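Local coordinates for RagA protein (PDB 6SLN), which probably takes up peptides across the outer membrane of Porphyromonas gingivalis as a TonB-dependent receptor, at residues P177-S182 against S326-I331; L110-V115 against T220-Y225; Q808-P813 against Q915-L920; N791-A796 against H919-A924. One frame throughout, in Å; residues are numbered along the deposited sequence.

Contact 1: P177-S182 against S326-I331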
loop_
_atom_site.group_PDB
_atom_site.type_symbol
_atom_site.label_atom_id
_atom_site.label_comp_id
_atom_site.label_asym_id
_atom_site.label_seq_id
_atom_site.Cartn_x
_atom_site.Cartn_y
_atom_site.Cartn_z
ATOM N N PRO A 177 1.435 28.020 15.893
ATOM C CA PRO A 177 0.941 28.514 17.189
ATOM C C PRO A 177 0.897 30.018 17.288
ATOM O O PRO A 177 0.307 30.537 18.245
ATOM C CB PRO A 177 1.938 27.933 18.194
ATOM C CG PRO A 177 2.876 27.055 17.383
ATOM C CD PRO A 177 2.822 27.546 15.990
ATOM N N ASN A 178 1.511 30.739 16.350
ATOM C CA ASN A 178 1.359 32.185 16.320
ATOM C C ASN A 178 -0.047 32.605 15.950
ATOM O O ASN A 178 -0.407 33.767 16.169
ATOM C CB ASN A 178 2.328 32.793 15.328
ATOM C CG ASN A 178 3.523 33.352 15.995
ATOM O OD1 ASN A 178 4.638 33.010 15.646
ATOM N ND2 ASN A 178 3.308 34.215 16.980
ATOM N N ASP A 179 -0.824 31.697 15.352
ATOM C CA ASP A 179 -2.231 31.931 15.074
ATOM C C ASP A 179 -3.111 31.782 16.308
ATOM O O ASP A 179 -4.309 32.066 16.220
ATOM C CB ASP A 179 -2.708 30.974 13.986
ATOM C CG ASP A 179 -1.875 31.076 12.736
ATOM O OD1 ASP A 179 -1.307 32.159 12.514
ATOM O OD2 ASP A 179 -1.789 30.085 11.983
ATOM N N PHE A 180 -2.544 31.364 17.444
ATOM C CA PHE A 180 -3.292 31.155 18.678
ATOM C C PHE A 180 -3.429 32.461 19.453
ATOM O O PHE A 180 -2.431 33.128 19.750
ATOM C CB PHE A 180 -2.611 30.107 19.553
ATOM C CG PHE A 180 -2.513 28.744 18.922
ATOM C CD1 PHE A 180 -3.174 28.450 17.748
ATOM C CD2 PHE A 180 -1.759 27.752 19.521
ATOM C CE1 PHE A 180 -3.084 27.196 17.189
ATOM C CE2 PHE A 180 -1.662 26.494 18.966
ATOM C CZ PHE A 180 -2.323 26.214 17.803
ATOM N N GLU A 181 -4.670 32.816 19.778
ATOM C CA GLU A 181 -4.923 34.023 20.558
ATOM C C GLU A 181 -4.753 33.753 22.040
ATOM O O GLU A 181 -4.066 34.495 22.749
ATOM C CB GLU A 181 -6.335 34.541 20.287
ATOM C CG GLU A 181 -6.645 35.866 20.943
ATOM C CD GLU A 181 -5.604 36.915 20.618
ATOM O OE1 GLU A 181 -4.626 37.034 21.387
ATOM O OE2 GLU A 181 -5.759 37.615 19.591
ATOM N N SER A 182 -5.385 32.696 22.524
ATOM C CA SER A 182 -5.339 32.368 23.932
ATOM C C SER A 182 -5.463 30.864 24.068
ATOM O O SER A 182 -5.714 30.142 23.097
ATOM C CB SER A 182 -6.446 33.087 24.709
ATOM O OG SER A 182 -7.636 33.169 23.943
ATOM N N SER A 326 -14.618 39.855 9.393
ATOM C CA SER A 326 -13.240 39.686 9.830
ATOM C C SER A 326 -12.539 38.609 9.001
ATOM O O SER A 326 -13.177 37.759 8.366
ATOM C CB SER A 326 -13.188 39.324 11.322
ATOM O OG SER A 326 -11.995 38.621 11.642
ATOM N N TYR A 327 -11.206 38.659 9.003
ATOM C CA TYR A 327 -10.393 37.612 8.396
ATOM C C TYR A 327 -9.072 37.536 9.145
ATOM O O TYR A 327 -8.637 38.504 9.771
ATOM C CB TYR A 327 -10.136 37.862 6.899
ATOM C CG TYR A 327 -9.279 39.078 6.618
ATOM C CD1 TYR A 327 -9.835 40.350 6.591
ATOM C CD2 TYR A 327 -7.912 38.956 6.392
ATOM C CE1 TYR A 327 -9.047 41.475 6.349
ATOM C CE2 TYR A 327 -7.117 40.076 6.149
ATOM C CZ TYR A 327 -7.691 41.329 6.129
ATOM O OH TYR A 327 -6.918 42.437 5.889
ATOM N N TYR A 328 -8.431 36.373 9.075
ATOM C CA TYR A 328 -7.058 36.234 9.558
ATOM C C TYR A 328 -6.383 35.167 8.702
ATOM O O TYR A 328 -6.775 33.992 8.741
ATOM C CB TYR A 328 -7.021 35.877 11.046
ATOM C CG TYR A 328 -5.643 35.496 11.578
ATOM C CD1 TYR A 328 -4.816 36.441 12.168
ATOM C CD2 TYR A 328 -5.181 34.182 11.491
ATOM C CE1 TYR A 328 -3.568 36.085 12.648
ATOM C CE2 TYR A 328 -3.947 33.819 11.960
ATOM C CZ TYR A 328 -3.136 34.767 12.539
ATOM O OH TYR A 328 -1.889 34.388 13.008
ATOM N N ALA A 329 -5.381 35.569 7.923
ATOM C CA ALA A 329 -4.621 34.647 7.094
ATOM C C ALA A 329 -3.226 34.464 7.667
ATOM O O ALA A 329 -2.718 35.309 8.409
ATOM C CB ALA A 329 -4.527 35.138 5.639
ATOM N N SER A 330 -2.608 33.343 7.302
ATOM C CA SER A 330 -1.274 33.013 7.770
ATOM C C SER A 330 -0.655 31.970 6.849
ATOM O O SER A 330 -1.331 31.019 6.432
ATOM C CB SER A 330 -1.321 32.480 9.203
ATOM O OG SER A 330 -0.126 32.822 9.869
ATOM N N ILE A 331 0.629 32.155 6.529
ATOM C CA ILE A 331 1.461 31.082 5.994
ATOM C C ILE A 331 2.779 31.099 6.754
ATOM O O ILE A 331 3.281 32.168 7.117
ATOM C CB ILE A 331 1.696 31.190 4.470
ATOM C CG1 ILE A 331 2.388 32.495 4.100
ATOM C CG2 ILE A 331 0.387 31.079 3.717
ATOM C CD1 ILE A 331 2.412 32.750 2.609
#
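Asp179 of the plug meets Tyr328 and Ser330 of the barrel wall, and both hydrogen bonds across the contact end on one oxygen, OD1. The phenol donates OH to Asp179 OD1, modelled at 2.4 Å, a value too short to be read closely at this resolution. Ser330 OG is the second donor, 3.0 Å from Asp179 OD1, and it reaches that oxygen on the syn lone pair, the side of OD2. The carboxylate sits at the rim of the Tyr328 ring, not over a face: its CG lies in the ring plane beside CE2 (3.5 Å from Asp179 CG to Tyr328 CE2), with the two planes 79° apart. Tyr328 extends straight off its strand toward the plug because CG is anti to the backbone N (chi1 171°).

One shell out, strand 325-337 points Tyr328 and Ser330 inward, while Ala329 and Ile331 between and beyond them face outward and touch bound detergent. On the plug side, Asp179 ends a short 3-10 turn, held by Phe180 N bonding to Pro177 O at 3.1 Å, just before strand 180-186; its backbone also bonds with Lys209. Arg352 of strand 345-360 packs against Tyr328, and its NE makes a weak, long ion pair with Asp179 OD2. The arrangement is the plug-to-wall contact of a TonB-dependent receptor, with the plug domain filling the lumen. The Ser330 bond and the distant guanidinium beyond OD2 would be expected to favour a charged carboxylate in this buried place, joining plug to wall by polar bonds rather than apolar packing.

Contact 2: L110-V115 against T220-Y225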
loop_
_atom_site.group_PDB
_atom_site.type_symbol
_atom_site.label_atom_id
_atom_site.label_comp_id
_atom_site.label_asym_id
_atom_site.label_seq_id
_atom_site.Cartn_x
_atom_site.Cartn_y
_atom_site.Cartn_z
ATOM N N LEU A 110 2.514 31.652 24.183
ATOM C CA LEU A 110 2.352 30.662 23.126
ATOM C C LEU A 110 3.195 30.931 21.882
ATOM O O LEU A 110 3.404 30.005 21.090
ATOM C CB LEU A 110 0.875 30.580 22.705
ATOM C CG LEU A 110 -0.165 30.218 23.776
ATOM C CD1 LEU A 110 -1.591 30.524 23.306
ATOM C CD2 LEU A 110 -0.040 28.753 24.147
ATOM N N ALA A 111 3.699 32.154 21.707
ATOM C CA ALA A 111 4.200 32.641 20.425
ATOM C C ALA A 111 5.655 32.263 20.172
ATOM O O ALA A 111 6.485 32.300 21.082
ATOM C CB ALA A 111 4.066 34.164 20.351
ATOM N N GLU A 112 5.950 31.925 18.910
ATOM C CA GLU A 112 7.296 31.706 18.386
ATOM C C GLU A 112 8.210 30.964 19.354
ATOM O O GLU A 112 8.979 31.589 20.090
ATOM C CB GLU A 112 7.945 33.042 17.993
ATOM C CG GLU A 112 7.245 33.814 16.867
ATOM C CD GLU A 112 7.792 33.486 15.473
ATOM O OE1 GLU A 112 7.141 32.684 14.766
ATOM O OE2 GLU A 112 8.868 34.021 15.092
ATOM N N LYS A 113 8.142 29.637 19.367
ATOM C CA LYS A 113 8.969 28.875 20.285
ATOM C C LYS A 113 9.675 27.763 19.523
ATOM O O LYS A 113 9.101 27.168 18.609
ATOM C CB LYS A 113 8.139 28.297 21.452
ATOM C CG LYS A 113 7.566 29.378 22.394
ATOM C CD LYS A 113 7.560 28.975 23.868
ATOM C CE LYS A 113 8.088 30.100 24.781
ATOM N NZ LYS A 113 7.235 31.327 24.806
ATOM N N PRO A 114 10.913 27.476 19.857
ATOM C CA PRO A 114 11.737 26.676 18.948
ATOM C C PRO A 114 11.505 25.182 19.057
ATOM O O PRO A 114 12.410 24.407 18.728
ATOM C CB PRO A 114 13.164 27.043 19.366
ATOM C CG PRO A 114 13.050 27.368 20.827
ATOM C CD PRO A 114 11.659 27.917 21.053
ATOM N N VAL A 115 10.324 24.755 19.507
ATOM C CA VAL A 115 9.948 23.351 19.394
ATOM C C VAL A 115 8.527 23.246 18.853
ATOM O O VAL A 115 7.707 24.156 19.018
ATOM C CB VAL A 115 10.072 22.590 20.729
ATOM C CG1 VAL A 115 11.525 22.192 20.986
ATOM C CG2 VAL A 115 9.503 23.413 21.867
ATOM N N THR A 220 2.149 41.042 9.693
ATOM C CA THR A 220 3.243 40.735 10.596
ATOM C C THR A 220 4.134 39.667 9.987
ATOM O O THR A 220 3.638 38.683 9.435
ATOM C CB THR A 220 2.709 40.286 11.941
ATOM O OG1 THR A 220 1.889 41.341 12.459
ATOM C CG2 THR A 220 3.880 40.029 12.884
ATOM N N PHE A 221 5.442 39.875 10.062
ATOM C CA PHE A 221 6.409 38.917 9.555
ATOM C C PHE A 221 7.326 38.542 10.699
ATOM O O PHE A 221 7.891 39.421 11.351
ATOM C CB PHE A 221 7.217 39.483 8.373
ATOM C CG PHE A 221 8.384 38.615 7.955
ATOM C CD1 PHE A 221 8.202 37.565 7.075
ATOM C CD2 PHE A 221 9.660 38.855 8.438
ATOM C CE1 PHE A 221 9.275 36.762 6.683
ATOM C CE2 PHE A 221 10.731 38.059 8.053
ATOM C CZ PHE A 221 10.530 37.013 7.169
ATOM N N ASN A 222 7.453 37.247 10.951
ATOM C CA ASN A 222 8.346 36.728 11.973
ATOM C C ASN A 222 9.333 35.772 11.330
ATOM O O ASN A 222 8.977 34.996 10.440
ATOM C CB ASN A 222 7.593 35.997 13.096
ATOM C CG ASN A 222 6.492 36.830 13.709
ATOM O OD1 ASN A 222 6.744 37.848 14.357
ATOM N ND2 ASN A 222 5.256 36.389 13.521
ATOM N N ALA A 223 10.571 35.835 11.793
ATOM C CA ALA A 223 11.628 34.976 11.297
ATOM C C ALA A 223 12.570 34.742 12.462
ATOM O O ALA A 223 12.880 35.675 13.208
ATOM C CB ALA A 223 12.363 35.604 10.105
ATOM N N SER A 224 13.001 33.499 12.630
ATOM C CA SER A 224 13.902 33.189 13.725
ATOM C C SER A 224 14.793 32.025 13.331
ATOM O O SER A 224 14.373 31.133 12.593
ATOM C CB SER A 224 13.126 32.869 15.006
ATOM O OG SER A 224 12.623 31.542 14.982
ATOM N N TYR A 225 16.031 32.058 13.810
ATOM C CA TYR A 225 16.976 30.977 13.602
ATOM C C TYR A 225 17.642 30.691 14.930
ATOM O O TYR A 225 17.908 31.611 15.711
ATOM C CB TYR A 225 18.048 31.318 12.537
ATOM C CG TYR A 225 19.053 30.206 12.307
ATOM C CD1 TYR A 225 20.206 30.132 13.066
ATOM C CD2 TYR A 225 18.838 29.223 11.343
ATOM C CE1 TYR A 225 21.128 29.115 12.874
ATOM C CE2 TYR A 225 19.758 28.194 11.143
ATOM C CZ TYR A 225 20.905 28.153 11.916
ATOM O OH TYR A 225 21.838 27.151 11.751
#
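Glu112 of the plug loop 110-115 lays its carboxylate against the CB of Asn222 on barrel strand 218-230. The tight part is confined to this pair: Glu112 OE2 is 3.1 Å from Asn222 CB and Glu112 CD is 3.5 Å from the same carbon. The Glu112 chain points at the strand and then bends at chi2 (-92°), which brings the flat end over the root of Asn222 rather than its amide; carboxylate and amide planes are 40° apart. No hydrogen bond links the two segments. The amide is spoken for within the wall, Asn222 OD1 accepting from Gln994 NE2 and Asn222 ND2 donating to Asp315 OD2, so both strands that pair with 218-230 hold it.

Toward Ser224 the fit is slack. Glu112 OE2 comes no nearer than 4.4 Å to Ser224 CB, and this residue, like Ala223, is partly exposed. Pro114 packs instead on Gln988 and Val990 of strand 986-996, the neighbour of 218-230. Between the two segments there is van der Waals contact alone; the loop's polar tie to the wall nearby is a weak hydrogen bond from Gln313 NE2 to Lys113 O. With Glu112 OE1 also close to Asp315 OD2, two acidic groups stand side by side, and their mutual repulsion would probably raise the proton affinity of one of them.

Contact 3: Q808-P813 against Q915-L920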
loop_
_atom_site.group_PDB
_atom_site.type_symbol
_atom_site.label_atom_id
_atom_site.label_comp_id
_atom_site.label_asym_id
_atom_site.label_seq_id
_atom_site.Cartn_x
_atom_site.Cartn_y
_atom_site.Cartn_z
ATOM N N GLN A 808 27.074 -6.654 49.162
ATOM C CA GLN A 808 25.981 -5.705 49.264
ATOM C C GLN A 808 25.015 -6.112 50.370
ATOM O O GLN A 808 24.890 -7.285 50.732
ATOM C CB GLN A 808 25.240 -5.603 47.936
ATOM C CG GLN A 808 26.123 -5.129 46.828
ATOM C CD GLN A 808 25.353 -4.810 45.607
ATOM O OE1 GLN A 808 25.058 -5.697 44.811
ATOM N NE2 GLN A 808 25.011 -3.538 45.436
ATOM N N LEU A 809 24.316 -5.112 50.898
ATOM C CA LEU A 809 23.454 -5.291 52.047
ATOM C C LEU A 809 22.122 -4.591 51.808
ATOM O O LEU A 809 22.067 -3.511 51.208
ATOM C CB LEU A 809 24.132 -4.758 53.320
ATOM C CG LEU A 809 25.236 -5.643 53.920
ATOM C CD1 LEU A 809 25.638 -5.199 55.329
ATOM C CD2 LEU A 809 24.820 -7.103 53.938
ATOM N N TRP A 810 21.049 -5.218 52.276
ATOM C CA TRP A 810 19.725 -4.620 52.245
ATOM C C TRP A 810 19.080 -4.744 53.617
ATOM O O TRP A 810 19.369 -5.671 54.382
ATOM C CB TRP A 810 18.823 -5.274 51.174
ATOM C CG TRP A 810 19.385 -5.162 49.804
ATOM C CD1 TRP A 810 19.116 -4.191 48.884
ATOM C CD2 TRP A 810 20.332 -6.046 49.193
ATOM N NE1 TRP A 810 19.832 -4.423 47.724
ATOM C CE2 TRP A 810 20.590 -5.552 47.893
ATOM C CE3 TRP A 810 20.994 -7.203 49.621
ATOM C CZ2 TRP A 810 21.478 -6.180 47.020
ATOM C CZ3 TRP A 810 21.874 -7.827 48.753
ATOM C CH2 TRP A 810 22.111 -7.312 47.467
ATOM N N TYR A 811 18.209 -3.794 53.930
ATOM C CA TYR A 811 17.448 -3.901 55.159
ATOM C C TYR A 811 16.323 -4.903 54.983
ATOM O O TYR A 811 15.745 -5.048 53.900
ATOM C CB TYR A 811 16.873 -2.553 55.574
ATOM C CG TYR A 811 17.908 -1.523 55.937
ATOM C CD1 TYR A 811 18.789 -1.734 56.992
ATOM C CD2 TYR A 811 18.015 -0.332 55.208
ATOM C CE1 TYR A 811 19.748 -0.783 57.316
ATOM C CE2 TYR A 811 18.966 0.621 55.527
ATOM C CZ TYR A 811 19.826 0.389 56.577
ATOM O OH TYR A 811 20.763 1.330 56.888
ATOM N N VAL A 812 16.015 -5.608 56.068
ATOM C CA VAL A 812 14.890 -6.520 56.124
ATOM C C VAL A 812 13.670 -5.729 56.658
ATOM O O VAL A 812 13.702 -5.339 57.835
ATOM C CB VAL A 812 15.189 -7.730 57.006
ATOM C CG1 VAL A 812 14.161 -8.829 56.765
ATOM C CG2 VAL A 812 16.629 -8.199 56.745
ATOM N N PRO A 813 12.656 -5.494 55.850
ATOM C CA PRO A 813 11.548 -4.636 56.305
ATOM C C PRO A 813 10.910 -5.168 57.580
ATOM O O PRO A 813 10.636 -6.366 57.715
ATOM C CB PRO A 813 10.569 -4.660 55.124
ATOM C CG PRO A 813 11.032 -5.779 54.239
ATOM C CD PRO A 813 12.492 -5.919 54.453
ATOM N N GLN A 915 21.077 -4.611 42.262
ATOM C CA GLN A 915 19.643 -4.838 42.255
ATOM C C GLN A 915 18.942 -3.512 42.025
ATOM O O GLN A 915 19.556 -2.440 42.078
ATOM C CB GLN A 915 19.175 -5.498 43.552
ATOM C CG GLN A 915 19.874 -6.817 43.853
ATOM C CD GLN A 915 19.554 -7.930 42.860
ATOM O OE1 GLN A 915 18.626 -7.825 42.044
ATOM N NE2 GLN A 915 20.314 -9.019 42.943
ATOM N N PHE A 916 17.646 -3.588 41.743
ATOM C CA PHE A 916 16.867 -2.385 41.474
ATOM C C PHE A 916 16.255 -1.858 42.768
ATOM O O PHE A 916 15.038 -1.749 42.914
ATOM C CB PHE A 916 15.811 -2.672 40.418
ATOM C CG PHE A 916 16.319 -2.501 39.014
ATOM C CD1 PHE A 916 16.594 -1.235 38.525
ATOM C CD2 PHE A 916 16.548 -3.596 38.202
ATOM C CE1 PHE A 916 17.071 -1.053 37.249
ATOM C CE2 PHE A 916 17.028 -3.423 36.908
ATOM C CZ PHE A 916 17.292 -2.150 36.432
ATOM N N ASP A 917 17.138 -1.533 43.718
ATOM C CA ASP A 917 16.704 -1.101 45.038
ATOM C C ASP A 917 16.720 0.415 45.146
ATOM O O ASP A 917 16.619 1.097 44.128
ATOM C CB ASP A 917 17.581 -1.727 46.111
ATOM C CG ASP A 917 19.048 -1.625 45.784
ATOM O OD1 ASP A 917 19.503 -0.509 45.466
ATOM O OD2 ASP A 917 19.739 -2.663 45.854
ATOM N N THR A 918 16.859 0.950 46.363
ATOM C CA THR A 918 16.730 2.392 46.559
ATOM C C THR A 918 17.931 3.181 46.037
ATOM O O THR A 918 17.775 4.356 45.693
ATOM C CB THR A 918 16.512 2.699 48.027
ATOM O OG1 THR A 918 17.304 1.796 48.806
ATOM C CG2 THR A 918 15.046 2.560 48.370
ATOM N N HIS A 919 19.134 2.599 46.013
ATOM C CA HIS A 919 20.142 3.107 45.094
ATOM C C HIS A 919 19.601 2.849 43.699
ATOM O O HIS A 919 18.950 1.833 43.468
ATOM C CB HIS A 919 21.500 2.425 45.286
ATOM C CG HIS A 919 21.793 1.361 44.272
ATOM N ND1 HIS A 919 21.427 0.044 44.449
ATOM C CD2 HIS A 919 22.391 1.423 43.056
ATOM C CE1 HIS A 919 21.790 -0.661 43.392
ATOM N NE2 HIS A 919 22.375 0.153 42.529
ATOM N N LEU A 920 19.842 3.783 42.785
ATOM C CA LEU A 920 19.154 3.865 41.492
ATOM C C LEU A 920 17.833 4.615 41.600
ATOM O O LEU A 920 17.377 5.168 40.599
ATOM C CB LEU A 920 18.885 2.500 40.832
ATOM C CG LEU A 920 20.061 1.553 40.598
ATOM C CD1 LEU A 920 19.681 0.455 39.629
ATOM C CD2 LEU A 920 21.273 2.314 40.100
#
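Trp810 reaches across to Asp917 and Gln915, joining a small antiparallel sheet, inserted in sequence between barrel strands 752-764 and 844-853, to the loop that leads into barrel strand 921-937. That loop contains an inverse gamma turn centred on Phe916, closed by a weak bond from Asp917 N to Gln915 O (3.1 Å).

Polar contact comes first. The indole N-H, on Trp810 NE1, is donated to Asp917 OD2 at 2.6 Å with a nearly straight N-H...O angle of 165°. The oxygen lies in the indole plane, as the N-H direction demands, but from the carboxylate's standpoint the donor arrives on the anti side and 35° out of its plane. Asp917 has CG between its backbone N and carbonyl carbon (chi1 46°), the crowded position, which turns the carboxylate toward the sheet.

Apolar contact is made by Gln915. Its chain bends at chi2 and offers its CG to the benzo end of the indole, obliquely, while the two side chains run at about a right angle to each other.

Aromatic and outer contacts frame the pair. The Tyr828 ring meets that of Trp810 and also touches Gln915; Ala796 of strand 792-802 packs on the indole as well. Beyond them the loop borders other molecules: Phe916 stacks on Tyr877 and packs on an apolar side chain of the bound peptide, and Gln915 touches the backbone of a chain of a different protein. The closest carbon pair across the segments is Trp810 CZ2 with Gln915 CG, at 3.6 Å.

Contact 4: N791-A796 against H919-A924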
loop_
_atom_site.group_PDB
_atom_site.type_symbol
_atom_site.label_atom_id
_atom_site.label_comp_id
_atom_site.label_asym_id
_atom_site.label_seq_id
_atom_site.Cartn_x
_atom_site.Cartn_y
_atom_site.Cartn_z
ATOM N N ASN A 791 0.023 5.687 43.913
ATOM C CA ASN A 791 0.970 4.920 43.110
ATOM C C ASN A 791 2.374 5.214 43.607
ATOM O O ASN A 791 2.831 6.362 43.552
ATOM C CB ASN A 791 0.820 5.323 41.639
ATOM C CG ASN A 791 1.549 4.393 40.687
ATOM O OD1 ASN A 791 2.039 3.335 41.090
ATOM N ND2 ASN A 791 1.622 4.781 39.418
ATOM N N SER A 792 3.028 4.193 44.152
ATOM C CA SER A 792 4.268 4.381 44.890
ATOM C C SER A 792 5.343 3.417 44.400
ATOM O O SER A 792 5.062 2.441 43.697
ATOM C CB SER A 792 4.042 4.206 46.401
ATOM O OG SER A 792 3.212 5.246 46.899
ATOM N N PHE A 793 6.592 3.718 44.758
ATOM C CA PHE A 793 7.695 2.862 44.348
ATOM C C PHE A 793 7.790 1.641 45.260
ATOM O O PHE A 793 7.293 1.629 46.390
ATOM C CB PHE A 793 9.015 3.647 44.315
ATOM C CG PHE A 793 9.150 4.521 43.101
ATOM C CD1 PHE A 793 9.525 3.973 41.874
ATOM C CD2 PHE A 793 8.850 5.878 43.163
ATOM C CE1 PHE A 793 9.631 4.752 40.753
ATOM C CE2 PHE A 793 8.945 6.665 42.029
ATOM C CZ PHE A 793 9.343 6.097 40.826
ATOM N N TYR A 794 8.429 0.597 44.747
ATOM C CA TYR A 794 8.420 -0.690 45.435
ATOM C C TYR A 794 9.746 -1.375 45.142
ATOM O O TYR A 794 10.003 -1.770 43.996
ATOM C CB TYR A 794 7.228 -1.543 44.985
ATOM C CG TYR A 794 7.039 -2.825 45.782
ATOM C CD1 TYR A 794 7.619 -4.024 45.360
ATOM C CD2 TYR A 794 6.289 -2.834 46.961
ATOM C CE1 TYR A 794 7.450 -5.193 46.081
ATOM C CE2 TYR A 794 6.112 -4.001 47.693
ATOM C CZ TYR A 794 6.699 -5.178 47.247
ATOM O OH TYR A 794 6.541 -6.347 47.966
ATOM N N MET A 795 10.579 -1.508 46.173
ATOM C CA MET A 795 11.907 -2.089 46.014
ATOM C C MET A 795 12.471 -2.409 47.389
ATOM O O MET A 795 11.934 -1.987 48.418
ATOM C CB MET A 795 12.854 -1.152 45.263
ATOM C CG MET A 795 12.867 0.275 45.784
ATOM S SD MET A 795 13.503 1.408 44.537
ATOM C CE MET A 795 12.122 1.570 43.422
ATOM N N ALA A 796 13.556 -3.180 47.389
ATOM C CA ALA A 796 14.326 -3.348 48.609
ATOM C C ALA A 796 15.001 -2.032 48.962
ATOM O O ALA A 796 15.239 -1.184 48.096
ATOM C CB ALA A 796 15.367 -4.453 48.446
ATOM N N HIS A 919 19.134 2.599 46.013
ATOM C CA HIS A 919 20.142 3.107 45.094
ATOM C C HIS A 919 19.601 2.849 43.699
ATOM O O HIS A 919 18.950 1.833 43.468
ATOM C CB HIS A 919 21.500 2.425 45.286
ATOM C CG HIS A 919 21.793 1.361 44.272
ATOM N ND1 HIS A 919 21.427 0.044 44.449
ATOM C CD2 HIS A 919 22.391 1.423 43.056
ATOM C CE1 HIS A 919 21.790 -0.661 43.392
ATOM N NE2 HIS A 919 22.375 0.153 42.529
ATOM N N LEU A 920 19.842 3.783 42.785
ATOM C CA LEU A 920 19.154 3.865 41.492
ATOM C C LEU A 920 17.833 4.615 41.600
ATOM O O LEU A 920 17.377 5.168 40.599
ATOM C CB LEU A 920 18.885 2.500 40.832
ATOM C CG LEU A 920 20.061 1.553 40.598
ATOM C CD1 LEU A 920 19.681 0.455 39.629
ATOM C CD2 LEU A 920 21.273 2.314 40.100
ATOM N N LEU A 921 17.187 4.654 42.765
ATOM C CA LEU A 921 15.982 5.486 42.884
ATOM C C LEU A 921 16.419 6.904 43.218
ATOM O O LEU A 921 16.739 7.208 44.363
ATOM C CB LEU A 921 15.014 4.948 43.932
ATOM C CG LEU A 921 13.664 5.690 43.977
ATOM C CD1 LEU A 921 12.930 5.667 42.607
ATOM C CD2 LEU A 921 12.761 5.178 45.127
ATOM N N GLU A 922 16.424 7.788 42.229
ATOM C CA GLU A 922 16.965 9.124 42.422
ATOM C C GLU A 922 15.865 10.172 42.492
ATOM O O GLU A 922 14.821 10.048 41.849
ATOM C CB GLU A 922 17.930 9.492 41.296
ATOM C CG GLU A 922 19.162 8.623 41.230
ATOM C CD GLU A 922 20.103 9.084 40.141
ATOM O OE1 GLU A 922 20.236 10.317 39.987
ATOM O OE2 GLU A 922 20.684 8.228 39.432
ATOM N N ASN A 923 16.132 11.219 43.270
ATOM C CA ASN A 923 15.319 12.428 43.279
ATOM C C ASN A 923 15.382 13.163 41.945
ATOM O O ASN A 923 16.289 13.978 41.715
ATOM C CB ASN A 923 15.785 13.352 44.398
ATOM C CG ASN A 923 14.817 14.469 44.660
ATOM O OD1 ASN A 923 14.282 15.082 43.727
ATOM N ND2 ASN A 923 14.563 14.735 45.933
ATOM N N ALA A 924 14.419 12.892 41.062
ATOM C CA ALA A 924 14.383 13.513 39.746
ATOM C C ALA A 924 13.572 14.811 39.727
ATOM O O ALA A 924 13.094 15.222 38.661
ATOM C CB ALA A 924 13.848 12.524 38.707
#
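Leu921 wedges its two methyls between Phe793 and Met795, CD1 over the ring and CD2 mainly against the thioether. CD1 stands almost exactly above the middle of the Phe793 ring, 3.8 Å from the centroid and 6° off the ring normal, a CH-pi contact in which the methyl is nearly equidistant from all six ring carbons. CD2 lies 3.9 Å from Met795 SD and 4.0 Å from Met795 CE, while grazing the root of Phe793.

The torsions make this arrangement possible. Leu921 holds CG anti to its backbone N (chi1 -173°), pushing the isobutyl fork out toward strand 792-802, and its second torsion spreads the methyls. In Met795, chi1 and the extended chi2 bring the sulfur to Leu921, and the bend at chi3 (76°) folds CE back beside CD2; Met795 SD also touches Leu921 CB at 3.9 Å. Phe793 and Met795, two apart on their strand, point the same way, with the CB of Tyr794, between them, directed away.

Ile836 of strand 833-836 packs on both Phe793 and Met795, and Trp870 of barrel strand 857-873 on Phe793. The contact thus seats the small antiparallel sheet on the start of barrel strand 921-937. Next along that strand, Glu922 makes salt bridges with Arg876 and Lys968. Buried and wholly apolar, the junction is held by dispersion and by the methyl over the ring face, without hydrogen bonds between the segments.

Contacts 1 and 2 set the plug against the barrel wall, on strands 325-337 and 218-230, which both pair with strand 309-322; they adjoin, Asn178 and Pro177 packing on Ala111 and Leu110. Contacts 3 and 4 lie on the opposite side of the chain's centre, about 55 and 45 Å from contact 1 between centres, and fasten the inserted sheet to the run 915-924; their centres are about 10 Å apart and they share His919 and Leu920. Contacts 1, 3 and 4 are buried, contact 2 partly. A carboxylate serves in contacts 1, 2 and 3, taking hydroxyl donors in 1, no cross-segment bond in 2 and an indole N-H in 3; contact 4 alone is apolar.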